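Side-chain contacts in R.MvaI (PDB 2OA9), which acts as a monomeric restriction endonuclease that recognizes its DNA target sequence asymmetrically and probably cleaves it with the help of divalent metal ions: residues 5-10 with 163-168; 16-19 with 23-26; 44-47 with 52-55; 198-203 with 240-245. All blocks are in the same frame, centred on the assembly; numbering follows the deposited sequence.

Contact 1. Residues 5-10 with 163-168; sequences SEYLNL and LKYIAV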
loop_
_atom_site.group_PDB
_atom_site.type_symbol
_atom_site.label_atom_id
_atom_site.label_comp_id
_atom_site.label_asym_id
_atom_site.label_seq_id
_atom_site.Cartn_x
_atom_site.Cartn_y
_atom_site.Cartn_z
ATOM N N SER A 5 9.610 13.092 17.058
ATOM C CA SER A 5 9.699 11.681 17.399
ATOM C C SER A 5 11.153 11.271 17.671
ATOM O O SER A 5 12.026 11.544 16.844
ATOM C CB SER A 5 9.140 10.883 16.184
ATOM O OG SER A 5 9.515 9.538 16.273
ATOM N N GLU A 6 11.431 10.587 18.786
ATOM C CA GLU A 6 12.784 10.082 19.057
ATOM C C GLU A 6 13.204 9.087 17.996
ATOM O O GLU A 6 14.325 9.096 17.533
ATOM C CB GLU A 6 12.894 9.390 20.432
ATOM C CG GLU A 6 12.506 10.226 21.621
ATOM C CD GLU A 6 13.211 9.793 22.890
ATOM O OE1 GLU A 6 13.065 8.620 23.271
ATOM O OE2 GLU A 6 13.897 10.616 23.505
ATOM N N TYR A 7 12.300 8.212 17.613
ATOM C CA TYR A 7 12.657 7.178 16.644
ATOM C C TYR A 7 12.980 7.790 15.282
ATOM O O TYR A 7 13.984 7.462 14.649
ATOM C CB TYR A 7 11.523 6.156 16.504
ATOM C CG TYR A 7 11.854 5.011 15.591
ATOM C CD1 TYR A 7 12.621 3.952 16.050
ATOM C CD2 TYR A 7 11.407 4.989 14.297
ATOM C CE1 TYR A 7 12.949 2.889 15.232
ATOM C CE2 TYR A 7 11.712 3.906 13.460
ATOM C CZ TYR A 7 12.481 2.869 13.951
ATOM O OH TYR A 7 12.788 1.800 13.132
ATOM N N LEU A 8 12.117 8.694 14.850
ATOM C CA LEU A 8 12.333 9.362 13.602
ATOM C C LEU A 8 13.623 10.156 13.591
ATOM O O LEU A 8 14.318 10.212 12.574
ATOM C CB LEU A 8 11.125 10.265 13.305
ATOM C CG LEU A 8 11.136 10.924 11.932
ATOM C CD1 LEU A 8 11.308 9.903 10.804
ATOM C CD2 LEU A 8 9.879 11.713 11.721
ATOM N N ASN A 9 13.967 10.806 14.702
ATOM C CA ASN A 9 15.227 11.521 14.771
ATOM C C ASN A 9 16.393 10.596 14.444
ATOM O O ASN A 9 17.279 10.967 13.664
ATOM C CB ASN A 9 15.400 12.150 16.157
ATOM C CG ASN A 9 16.841 12.714 16.423
ATOM O OD1 ASN A 9 17.215 13.695 15.849
ATOM N ND2 ASN A 9 17.560 12.095 17.319
ATOM N N LEU A 10 16.383 9.415 15.031
ATOM C CA LEU A 10 17.457 8.425 14.813
ATOM C C LEU A 10 17.465 7.861 13.386
ATOM O O LEU A 10 18.506 7.706 12.782
ATOM C CB LEU A 10 17.376 7.263 15.832
ATOM C CG LEU A 10 17.787 7.708 17.239
ATOM C CD1 LEU A 10 17.449 6.651 18.278
ATOM C CD2 LEU A 10 19.272 8.077 17.308
ATOM N N LEU A 163 0.910 1.155 8.736
ATOM C CA LEU A 163 1.853 1.913 7.907
ATOM C C LEU A 163 3.256 1.695 8.402
ATOM O O LEU A 163 3.490 1.607 9.609
ATOM C CB LEU A 163 1.573 3.407 7.945
ATOM C CG LEU A 163 0.455 3.976 7.080
ATOM C CD1 LEU A 163 0.361 5.461 7.353
ATOM C CD2 LEU A 163 0.708 3.701 5.606
ATOM N N LYS A 164 4.189 1.612 7.463
ATOM C CA LYS A 164 5.602 1.495 7.781
ATOM C C LYS A 164 6.310 2.601 7.031
ATOM O O LYS A 164 5.797 3.118 6.024
ATOM C CB LYS A 164 6.134 0.124 7.382
ATOM C CG LYS A 164 5.484 -1.029 8.162
ATOM C CD LYS A 164 6.029 -2.378 7.772
ATOM C CE LYS A 164 5.789 -3.445 8.849
ATOM N NZ LYS A 164 6.295 -4.792 8.390
ATOM N N TYR A 165 7.488 2.968 7.509
ATOM C CA TYR A 165 8.382 3.833 6.753
ATOM C C TYR A 165 8.827 3.190 5.435
ATOM O O TYR A 165 9.011 1.990 5.335
ATOM C CB TYR A 165 9.616 4.227 7.599
ATOM C CG TYR A 165 9.307 5.038 8.839
ATOM C CD1 TYR A 165 9.365 4.460 10.113
ATOM C CD2 TYR A 165 8.950 6.361 8.742
ATOM C CE1 TYR A 165 9.066 5.206 11.240
ATOM C CE2 TYR A 165 8.672 7.109 9.833
ATOM C CZ TYR A 165 8.740 6.536 11.078
ATOM O OH TYR A 165 8.419 7.311 12.142
ATOM N N ILE A 166 8.970 4.016 4.408
ATOM C CA ILE A 166 9.545 3.587 3.137
ATOM C C ILE A 166 10.544 4.663 2.725
ATOM O O ILE A 166 10.269 5.863 2.912
ATOM C CB ILE A 166 8.449 3.481 2.048
ATOM C CG1 ILE A 166 7.467 2.365 2.374
ATOM C CG2 ILE A 166 9.048 3.204 0.678
ATOM C CD1 ILE A 166 6.080 2.667 1.904
ATOM N N ALA A 167 11.650 4.245 2.125
ATOM C CA ALA A 167 12.609 5.188 1.536
ATOM C C ALA A 167 12.760 4.896 0.052
ATOM O O ALA A 167 13.046 3.771 -0.356
ATOM C CB ALA A 167 13.954 5.137 2.251
ATOM N N VAL A 168 12.553 5.917 -0.762
ATOM C CA VAL A 168 12.779 5.842 -2.196
ATOM C C VAL A 168 14.050 6.644 -2.489
ATOM O O VAL A 168 14.123 7.822 -2.179
ATOM C CB VAL A 168 11.605 6.416 -2.967
ATOM C CG1 VAL A 168 11.841 6.360 -4.452
ATOM C CG2 VAL A 168 10.326 5.745 -2.561
#
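Tyr7 and Leu8, on the first turn of helix 6-19, both touch the ring of Tyr165. Tyr165 sits just before strand 166-176. The contact lays the N-terminal helix against the mixed sheet of the PDDEXK nuclease fold, where strand 166-176 runs parallel to strand 58-61. Tyr7 and Tyr165 slide past each other with their side chains running in opposite directions. Tyr7 offers a ring edge: Tyr165 CE1 lies near the plane of the Tyr7 ring, 3.7 Å from Tyr7 CE2. The same Tyr165 CE1 is 3.9 Å from Tyr7 CD2, so one ring carbon rests against a whole C-C edge. Leu8 takes the other flank of the Tyr165 ring and runs across it at a slant, with Leu8 CD1 4.0 Å from Tyr165 CE2. The Leu8 CA-CB bond does not aim at Tyr165. Its branch gets there because CG stands anti to the backbone N (chi1 -173°). Leu8 also touches Leu189, and Tyr165 touches Thr191, both on strand 179-192. The hydroxyl of Tyr7 bonds to the backbone O of Asp53, a residue that binds calcium in another structure of this protein. Ser5 caps the start of the helix at the N-cap position. Its OG accepts a nearly straight bond from Leu8 N, 3.1 Å long, with an N-H...O angle of 171°.

Contact 2. Residues 16-19 with 23-26; sequences QNVV and WHET. With CD (cadmium ion), chain M.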
loop_
_atom_site.group_PDB
_atom_site.type_symbol
_atom_site.label_atom_id
_atom_site.label_comp_id
_atom_site.label_asym_id
_atom_site.label_seq_id
_atom_site.Cartn_x
_atom_site.Cartn_y
_atom_site.Cartn_z
ATOM N N GLN A 16 20.745 10.082 6.808
ATOM C CA GLN A 16 21.604 11.191 6.510
ATOM C C GLN A 16 23.080 10.766 6.510
ATOM O O GLN A 16 23.843 11.216 5.663
ATOM C CB GLN A 16 21.363 12.315 7.522
ATOM C CG GLN A 16 22.172 13.565 7.208
ATOM C CD GLN A 16 21.570 14.369 6.094
ATOM O OE1 GLN A 16 20.515 14.989 6.283
ATOM N NE2 GLN A 16 22.219 14.371 4.918
ATOM N N ASN A 17 23.473 9.894 7.433
ATOM C CA ASN A 17 24.824 9.399 7.486
ATOM C C ASN A 17 25.161 8.500 6.326
ATOM O O ASN A 17 26.283 8.536 5.848
ATOM C CB ASN A 17 25.084 8.628 8.777
ATOM C CG ASN A 17 25.154 9.534 10.012
ATOM O OD1 ASN A 17 25.293 10.751 9.908
ATOM N ND2 ASN A 17 25.059 8.938 11.168
ATOM N N VAL A 18 24.208 7.688 5.873
ATOM C CA VAL A 18 24.473 6.851 4.701
ATOM C C VAL A 18 24.624 7.761 3.465
ATOM O O VAL A 18 25.590 7.654 2.676
ATOM C CB VAL A 18 23.347 5.799 4.499
ATOM C CG1 VAL A 18 23.512 5.123 3.122
ATOM C CG2 VAL A 18 23.337 4.795 5.573
ATOM N N VAL A 19 23.707 8.704 3.278
ATOM C CA VAL A 19 23.765 9.575 2.094
ATOM C C VAL A 19 25.072 10.368 2.070
ATOM O O VAL A 19 25.763 10.424 1.046
ATOM C CB VAL A 19 22.531 10.503 2.019
ATOM C CG1 VAL A 19 22.725 11.579 0.988
ATOM C CG2 VAL A 19 21.300 9.725 1.661
ATOM N N TRP A 23 31.126 7.304 -1.429
ATOM C CA TRP A 23 31.171 6.006 -2.073
ATOM C C TRP A 23 31.289 4.894 -1.038
ATOM O O TRP A 23 32.162 4.950 -0.168
ATOM C CB TRP A 23 32.377 5.948 -3.015
ATOM C CG TRP A 23 32.262 6.863 -4.172
ATOM C CD1 TRP A 23 32.926 8.042 -4.361
ATOM C CD2 TRP A 23 31.431 6.688 -5.318
ATOM N NE1 TRP A 23 32.562 8.606 -5.557
ATOM C CE2 TRP A 23 31.634 7.799 -6.160
ATOM C CE3 TRP A 23 30.535 5.706 -5.720
ATOM C CZ2 TRP A 23 30.974 7.946 -7.369
ATOM C CZ3 TRP A 23 29.871 5.862 -6.896
ATOM C CH2 TRP A 23 30.090 6.965 -7.716
ATOM N N HIS A 24 30.419 3.891 -1.143
ATOM C CA HIS A 24 30.394 2.746 -0.246
ATOM C C HIS A 24 30.694 1.504 -1.069
ATOM O O HIS A 24 30.065 1.271 -2.101
ATOM C CB HIS A 24 29.030 2.589 0.455
ATOM C CG HIS A 24 28.517 3.845 1.090
ATOM N ND1 HIS A 24 29.097 4.420 2.203
ATOM C CD2 HIS A 24 27.442 4.611 0.792
ATOM C CE1 HIS A 24 28.420 5.505 2.544
ATOM N NE2 HIS A 24 27.392 5.624 1.726
ATOM N N GLU A 25 31.679 0.723 -0.630
ATOM C CA GLU A 25 32.018 -0.540 -1.283
ATOM C C GLU A 25 30.903 -1.574 -1.084
ATOM O O GLU A 25 30.271 -1.609 -0.038
ATOM C CB GLU A 25 33.350 -1.069 -0.725
ATOM C CG GLU A 25 33.635 -2.531 -1.028
ATOM C CD GLU A 25 35.114 -2.863 -1.015
ATOM O OE1 GLU A 25 35.859 -2.342 -0.153
ATOM O OE2 GLU A 25 35.522 -3.656 -1.881
ATOM N N THR A 26 30.677 -2.423 -2.079
ATOM C CA THR A 26 29.635 -3.452 -2.000
ATOM C C THR A 26 29.932 -4.703 -2.838
ATOM O O THR A 26 30.607 -4.618 -3.868
ATOM C CB THR A 26 28.279 -2.859 -2.452
ATOM O OG1 THR A 26 27.256 -3.861 -2.362
ATOM C CG2 THR A 26 28.295 -2.477 -3.942
HETATM CD CD CD M . 30.434 3.746 3.969
HETATM O O HOH W 1 31.844 5.308 2.751
#
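Val18 and His24 carry this contact, and its tight part is one hydrogen bond between them. His24 NE2 donates to the backbone Val18 O over 2.9 Å, with an N-H...O angle of 155°. The carbonyl oxygen sits at the ring edge, in the imidazole plane. The donor is tilted 19° from the carbonyl plane. The side chains cross at about a right angle. Val18 CG1, anti to the backbone N, only grazes the ring, 4.2 Å from His24 NE2. Both residues are buried, and both also pack on Leu41 of helix 33-49. A short turn leads from helix 6-19 into strand 24-26: four residues separate Val19, the last of the helix, from His24. The strand pairs antiparallel with strand 179-192 in the mixed sheet of the PDDEXK-clan fold. The other ring nitrogen faces a metal and its water. His24 ND1 binds a cadmium ion at 2.3 Å. Cadmium on ND1 and the helix carbonyl on NE2 together fix the ring's rotation. The ion also holds a water at 2.4 Å. That water donates in turn to Trp23 O over 3.0 Å, which links the metal back to the backbone just before His24.

Contact 3. Residues 44-47 with 52-55; sequences KEED and PDFH. With CD (cadmium ion), chain I; CD (cadmium ion), chain J.
Pro52 meets Glu46 of helix 33-49 through its backbone: Pro52 O is 3.9 Å from Glu46 CG. The same oxygen lies over the centre of one face of the Phe54 ring. Asp53 follows, and both its carboxylate oxygens, OD1 and OD2, grip a cadmium ion at 2.3 Å. Asp53 OD1 comes within 3.1 Å of Glu46 OE1 without a hydrogen bond. Each of these oxygens binds its own cadmium, and a water bridges the two ions. The two cations probably offset the repulsion between the carboxylates, whose planes are 36° apart. Asp53 also binds calcium in another structure of this protein, with Glu58 and Ile59. Pro52, Asp53 and Glu58 fit the PD-(D/E)XK nuclease motif. Phe54 N donates to Glu46 OE2 over 3.0 Å at 158°, reaching it from above the carboxylate plane. Extended beyond CG (chi2 171°), Glu46 brings its carboxylate there. The Phe54 ring runs alongside the Glu46 chain, with CD1 3.6 Å from Glu46 CG. His55 comes last, one ring face covered by Asp53 CB. Its NE2 binds the other cadmium at 2.2 Å. Glu46 chelates that ion unevenly, through OE1 at 2.3 Å and OE2 at 2.6 Å, and Glu43 is a further ligand.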
loop_
_atom_site.group_PDB
_atom_site.type_symbol
_atom_site.label_atom_id
_atom_site.label_comp_id
_atom_site.label_asym_id
_atom_site.label_seq_id
_atom_site.Cartn_x
_atom_site.Cartn_y
_atom_site.Cartn_z
ATOM N N LYS A 44 24.249 -1.096 9.639
ATOM C CA LYS A 44 25.454 -0.642 10.337
ATOM C C LYS A 44 25.243 0.619 11.164
ATOM O O LYS A 44 25.850 0.781 12.206
ATOM C CB LYS A 44 26.606 -0.389 9.358
ATOM C CG LYS A 44 27.193 -1.632 8.761
ATOM C CD LYS A 44 28.107 -1.313 7.572
ATOM N N GLU A 45 24.381 1.523 10.706
ATOM C CA GLU A 45 24.000 2.664 11.532
ATOM C C GLU A 45 23.267 2.376 12.848
ATOM O O GLU A 45 23.331 3.182 13.783
ATOM C CB GLU A 45 23.162 3.656 10.721
ATOM C CG GLU A 45 23.938 4.457 9.695
ATOM C CD GLU A 45 25.117 5.203 10.310
ATOM O OE1 GLU A 45 26.262 4.844 9.979
ATOM O OE2 GLU A 45 24.922 6.097 11.167
ATOM N N GLU A 46 22.538 1.275 12.957
ATOM C CA GLU A 46 21.960 0.905 14.271
ATOM C C GLU A 46 23.011 0.898 15.378
ATOM O O GLU A 46 22.820 1.493 16.433
ATOM C CB GLU A 46 21.302 -0.477 14.226
ATOM C CG GLU A 46 20.019 -0.543 13.415
ATOM C CD GLU A 46 19.526 -1.971 13.212
ATOM O OE1 GLU A 46 20.125 -2.917 13.814
ATOM O OE2 GLU A 46 18.543 -2.162 12.449
ATOM N N ASP A 47 24.130 0.220 15.125
ATOM C CA ASP A 47 25.225 0.137 16.091
ATOM C C ASP A 47 25.884 1.492 16.339
ATOM O O ASP A 47 26.124 1.876 17.490
ATOM C CB ASP A 47 26.287 -0.862 15.594
ATOM N N PRO A 52 17.375 1.632 18.096
ATOM C CA PRO A 52 16.559 0.429 17.936
ATOM C C PRO A 52 16.559 0.053 16.473
ATOM O O PRO A 52 17.049 0.792 15.631
ATOM C CB PRO A 52 15.162 0.860 18.398
ATOM C CG PRO A 52 15.138 2.355 18.237
ATOM C CD PRO A 52 16.561 2.819 18.443
ATOM N N ASP A 53 15.998 -1.097 16.163
ATOM C CA ASP A 53 16.144 -1.651 14.845
ATOM C C ASP A 53 15.381 -0.834 13.837
ATOM O O ASP A 53 14.266 -0.400 14.102
ATOM C CB ASP A 53 15.682 -3.106 14.833
ATOM C CG ASP A 53 16.608 -3.987 15.614
ATOM O OD1 ASP A 53 17.817 -3.662 15.699
ATOM O OD2 ASP A 53 16.230 -5.022 16.211
ATOM N N PHE A 54 16.025 -0.610 12.701
ATOM C CA PHE A 54 15.418 0.034 11.553
ATOM C C PHE A 54 15.001 -1.092 10.625
ATOM O O PHE A 54 15.488 -1.211 9.510
ATOM C CB PHE A 54 16.427 0.930 10.834
ATOM C CG PHE A 54 17.028 2.033 11.702
ATOM C CD1 PHE A 54 18.403 2.229 11.728
ATOM C CD2 PHE A 54 16.226 2.898 12.409
ATOM C CE1 PHE A 54 18.969 3.251 12.487
ATOM C CE2 PHE A 54 16.792 3.914 13.188
ATOM C CZ PHE A 54 18.149 4.099 13.214
ATOM N N HIS A 55 14.111 -1.946 11.101
ATOM C CA HIS A 55 13.688 -3.084 10.310
ATOM C C HIS A 55 12.350 -2.765 9.667
ATOM O O HIS A 55 11.651 -1.816 10.070
ATOM C CB HIS A 55 13.586 -4.338 11.193
ATOM C CG HIS A 55 14.911 -4.843 11.677
ATOM N ND1 HIS A 55 15.027 -5.978 12.447
ATOM C CD2 HIS A 55 16.169 -4.361 11.526
ATOM C CE1 HIS A 55 16.302 -6.185 12.732
ATOM N NE2 HIS A 55 17.015 -5.218 12.183
HETATM CD CD CD I . 19.092 -4.683 12.824
HETATM CD CD CD J . 18.395 -5.693 16.680
HETATM O O HOH W 2 18.993 -6.189 14.533
#

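Contact 4. Residues 198-203 with 240-245; sequences LCRGIE and LEYGEV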
loop_
_atom_site.group_PDB
_atom_site.type_symbol
_atom_site.label_atom_id
_atom_site.label_comp_id
_atom_site.label_asym_id
_atom_site.label_seq_id
_atom_site.Cartn_x
_atom_site.Cartn_y
_atom_site.Cartn_z
ATOM N N LEU A 198 -5.759 9.432 1.681
ATOM C CA LEU A 198 -6.130 8.131 1.167
ATOM C C LEU A 198 -7.378 8.222 0.340
ATOM O O LEU A 198 -7.449 7.689 -0.753
ATOM C CB LEU A 198 -6.329 7.146 2.319
ATOM C CG LEU A 198 -6.862 5.765 1.955
ATOM C CD1 LEU A 198 -5.734 4.965 1.371
ATOM C CD2 LEU A 198 -7.468 5.023 3.153
ATOM N N CYS A 199 -8.393 8.881 0.890
ATOM C CA CYS A 199 -9.656 8.999 0.203
ATOM C C CYS A 199 -9.553 9.885 -1.039
ATOM O O CYS A 199 -10.176 9.564 -2.035
ATOM C CB CYS A 199 -10.709 9.532 1.147
ATOM S SG CYS A 199 -11.177 8.336 2.438
ATOM N N ARG A 200 -8.767 10.959 -0.989
ATOM C CA ARG A 200 -8.531 11.752 -2.201
ATOM C C ARG A 200 -7.881 10.904 -3.280
ATOM O O ARG A 200 -8.243 10.945 -4.445
ATOM C CB ARG A 200 -7.656 12.992 -1.950
ATOM C CG ARG A 200 -8.301 14.075 -1.131
ATOM C CD ARG A 200 -7.392 15.343 -1.051
ATOM N NE ARG A 200 -6.064 15.131 -0.429
ATOM C CZ ARG A 200 -4.880 14.848 -1.068
ATOM N NH1 ARG A 200 -4.795 14.742 -2.365
ATOM N NH2 ARG A 200 -3.746 14.697 -0.387
ATOM N N GLY A 201 -6.950 10.068 -2.875
ATOM C CA GLY A 201 -6.259 9.216 -3.818
ATOM C C GLY A 201 -7.137 8.191 -4.493
ATOM O O GLY A 201 -6.973 7.925 -5.658
ATOM N N ILE A 202 -8.109 7.661 -3.738
ATOM C CA ILE A 202 -9.142 6.821 -4.344
ATOM C C ILE A 202 -9.978 7.601 -5.368
ATOM O O ILE A 202 -10.149 7.177 -6.501
ATOM C CB ILE A 202 -10.023 6.164 -3.235
ATOM C CG1 ILE A 202 -9.193 5.183 -2.408
ATOM C CG2 ILE A 202 -11.221 5.422 -3.889
ATOM C CD1 ILE A 202 -9.851 4.716 -1.127
ATOM N N GLU A 203 -10.473 8.789 -4.992
ATOM C CA GLU A 203 -11.255 9.636 -5.906
ATOM C C GLU A 203 -10.488 9.954 -7.190
ATOM O O GLU A 203 -11.055 10.022 -8.275
ATOM C CB GLU A 203 -11.588 11.004 -5.261
ATOM C CG GLU A 203 -12.429 10.934 -4.029
ATOM C CD GLU A 203 -12.907 12.310 -3.594
ATOM O OE1 GLU A 203 -12.091 13.271 -3.481
ATOM O OE2 GLU A 203 -14.118 12.437 -3.313
ATOM N N LEU A 240 4.491 9.056 -3.144
ATOM C CA LEU A 240 5.164 10.325 -2.905
ATOM C C LEU A 240 4.311 11.536 -3.231
ATOM O O LEU A 240 4.624 12.642 -2.816
ATOM C CB LEU A 240 6.490 10.415 -3.672
ATOM C CG LEU A 240 7.459 9.256 -3.392
ATOM C CD1 LEU A 240 8.709 9.406 -4.180
ATOM C CD2 LEU A 240 7.793 9.170 -1.866
ATOM N N GLU A 241 3.224 11.349 -3.959
ATOM C CA GLU A 241 2.257 12.443 -4.182
ATOM C C GLU A 241 1.351 12.677 -2.985
ATOM O O GLU A 241 0.933 13.803 -2.702
ATOM C CB GLU A 241 1.408 12.122 -5.415
ATOM C CG GLU A 241 0.145 12.971 -5.665
ATOM C CD GLU A 241 -0.658 12.591 -6.896
ATOM O OE1 GLU A 241 -0.166 11.844 -7.740
ATOM O OE2 GLU A 241 -1.809 13.057 -7.032
ATOM N N TYR A 242 1.036 11.603 -2.271
ATOM C CA TYR A 242 0.040 11.631 -1.193
ATOM C C TYR A 242 0.581 11.655 0.235
ATOM O O TYR A 242 -0.108 12.131 1.139
ATOM C CB TYR A 242 -0.895 10.427 -1.300
ATOM C CG TYR A 242 -1.745 10.518 -2.527
ATOM C CD1 TYR A 242 -2.974 11.191 -2.504
ATOM C CD2 TYR A 242 -1.314 10.012 -3.770
ATOM C CE1 TYR A 242 -3.723 11.341 -3.624
ATOM C CE2 TYR A 242 -2.073 10.142 -4.928
ATOM C CZ TYR A 242 -3.297 10.808 -4.850
ATOM O OH TYR A 242 -4.042 10.966 -5.937
ATOM N N GLY A 243 1.775 11.128 0.433
ATOM C CA GLY A 243 2.285 10.924 1.788
ATOM C C GLY A 243 3.047 12.130 2.286
ATOM O O GLY A 243 3.392 13.034 1.502
ATOM N N GLU A 244 3.292 12.163 3.587
ATOM C CA GLU A 244 4.265 13.073 4.177
ATOM C C GLU A 244 5.623 12.493 3.835
ATOM O O GLU A 244 5.890 11.343 4.140
ATOM C CB GLU A 244 4.059 13.154 5.689
ATOM C CG GLU A 244 5.072 14.028 6.448
ATOM C CD GLU A 244 5.166 15.452 5.919
ATOM O OE1 GLU A 244 4.154 15.971 5.409
ATOM O OE2 GLU A 244 6.260 16.060 6.009
ATOM N N VAL A 245 6.502 13.296 3.242
ATOM C CA VAL A 245 7.781 12.808 2.769
ATOM C C VAL A 245 8.882 13.793 3.145
ATOM O O VAL A 245 8.737 14.980 2.906
ATOM C CB VAL A 245 7.778 12.665 1.238
ATOM C CG1 VAL A 245 9.150 12.202 0.771
ATOM C CG2 VAL A 245 6.711 11.687 0.803
HETATM O O HOH W 3 -3.010 14.187 -4.909
HETATM O O HOH W 4 -1.562 15.050 -2.475
#
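The Tyr242 ring meets Gly201 and Arg200 of helix 195-204, and Glu241 CG lies over one of its faces, 3.6 Å above the plane and offset toward the rim. The Arg200 guanidinium is turned only 19° from the ring plane. Its NH1 is 3.8 Å from Tyr242 CE1. A water sits in plane at the guanidinium edge. The closest approach is made by backbone: Gly201 CA is 3.3 Å from Tyr242 CE1, because no side chain stands between helix and ring. The Arg200 chain bends at chi3 (-61°) and carries its head back toward Tyr242. Two waters then tie that head to Glu241. One accepts from Arg200 NH1 and donates to Glu241 OE2 at 2.7 Å. The other accepts from Arg200 NH2 and donates to the backbone Glu241 O at 2.8 Å. Arg200 NH1 and Glu241 OE2 themselves stay 5.8 Å apart, so the opposite charges are joined through water. The Tyr242 hydroxyl bonds to Asp206 and Asn204, and Asp206 shares a cadmium site with Glu241. The contact packs helix 195-204 against the end of helix 236-242. On another side, helix 195-204 rests on strand 119-126 through Cys199 and Ile202. Beyond Tyr242 the chain enters strand 244-248, which pairs antiparallel with strand 179-192.

Contacts 1, 2 and 3 lie on the same side of the chain's centre. Contacts 1 and 2 share helix 6-19, with centres about 18 Å apart. Contacts 2 and 3 fall, in that order, inside the loop that contact 1 closes. Contact 3 touches contact 1 through Tyr7 and Asp53, and contact 2 through Asn17 and Glu45. Helix 6-19 is thus tied to helix 33-49 and to the metal-binding loop after it, part of the probable nuclease centre. Contact 4 comes last, its centre about 29 Å from that of contact 3. Contacts 1, 2 and 4 all reach the mixed sheet, which joins the region of contacts 1 to 3 to that of contact 4 in one monomer.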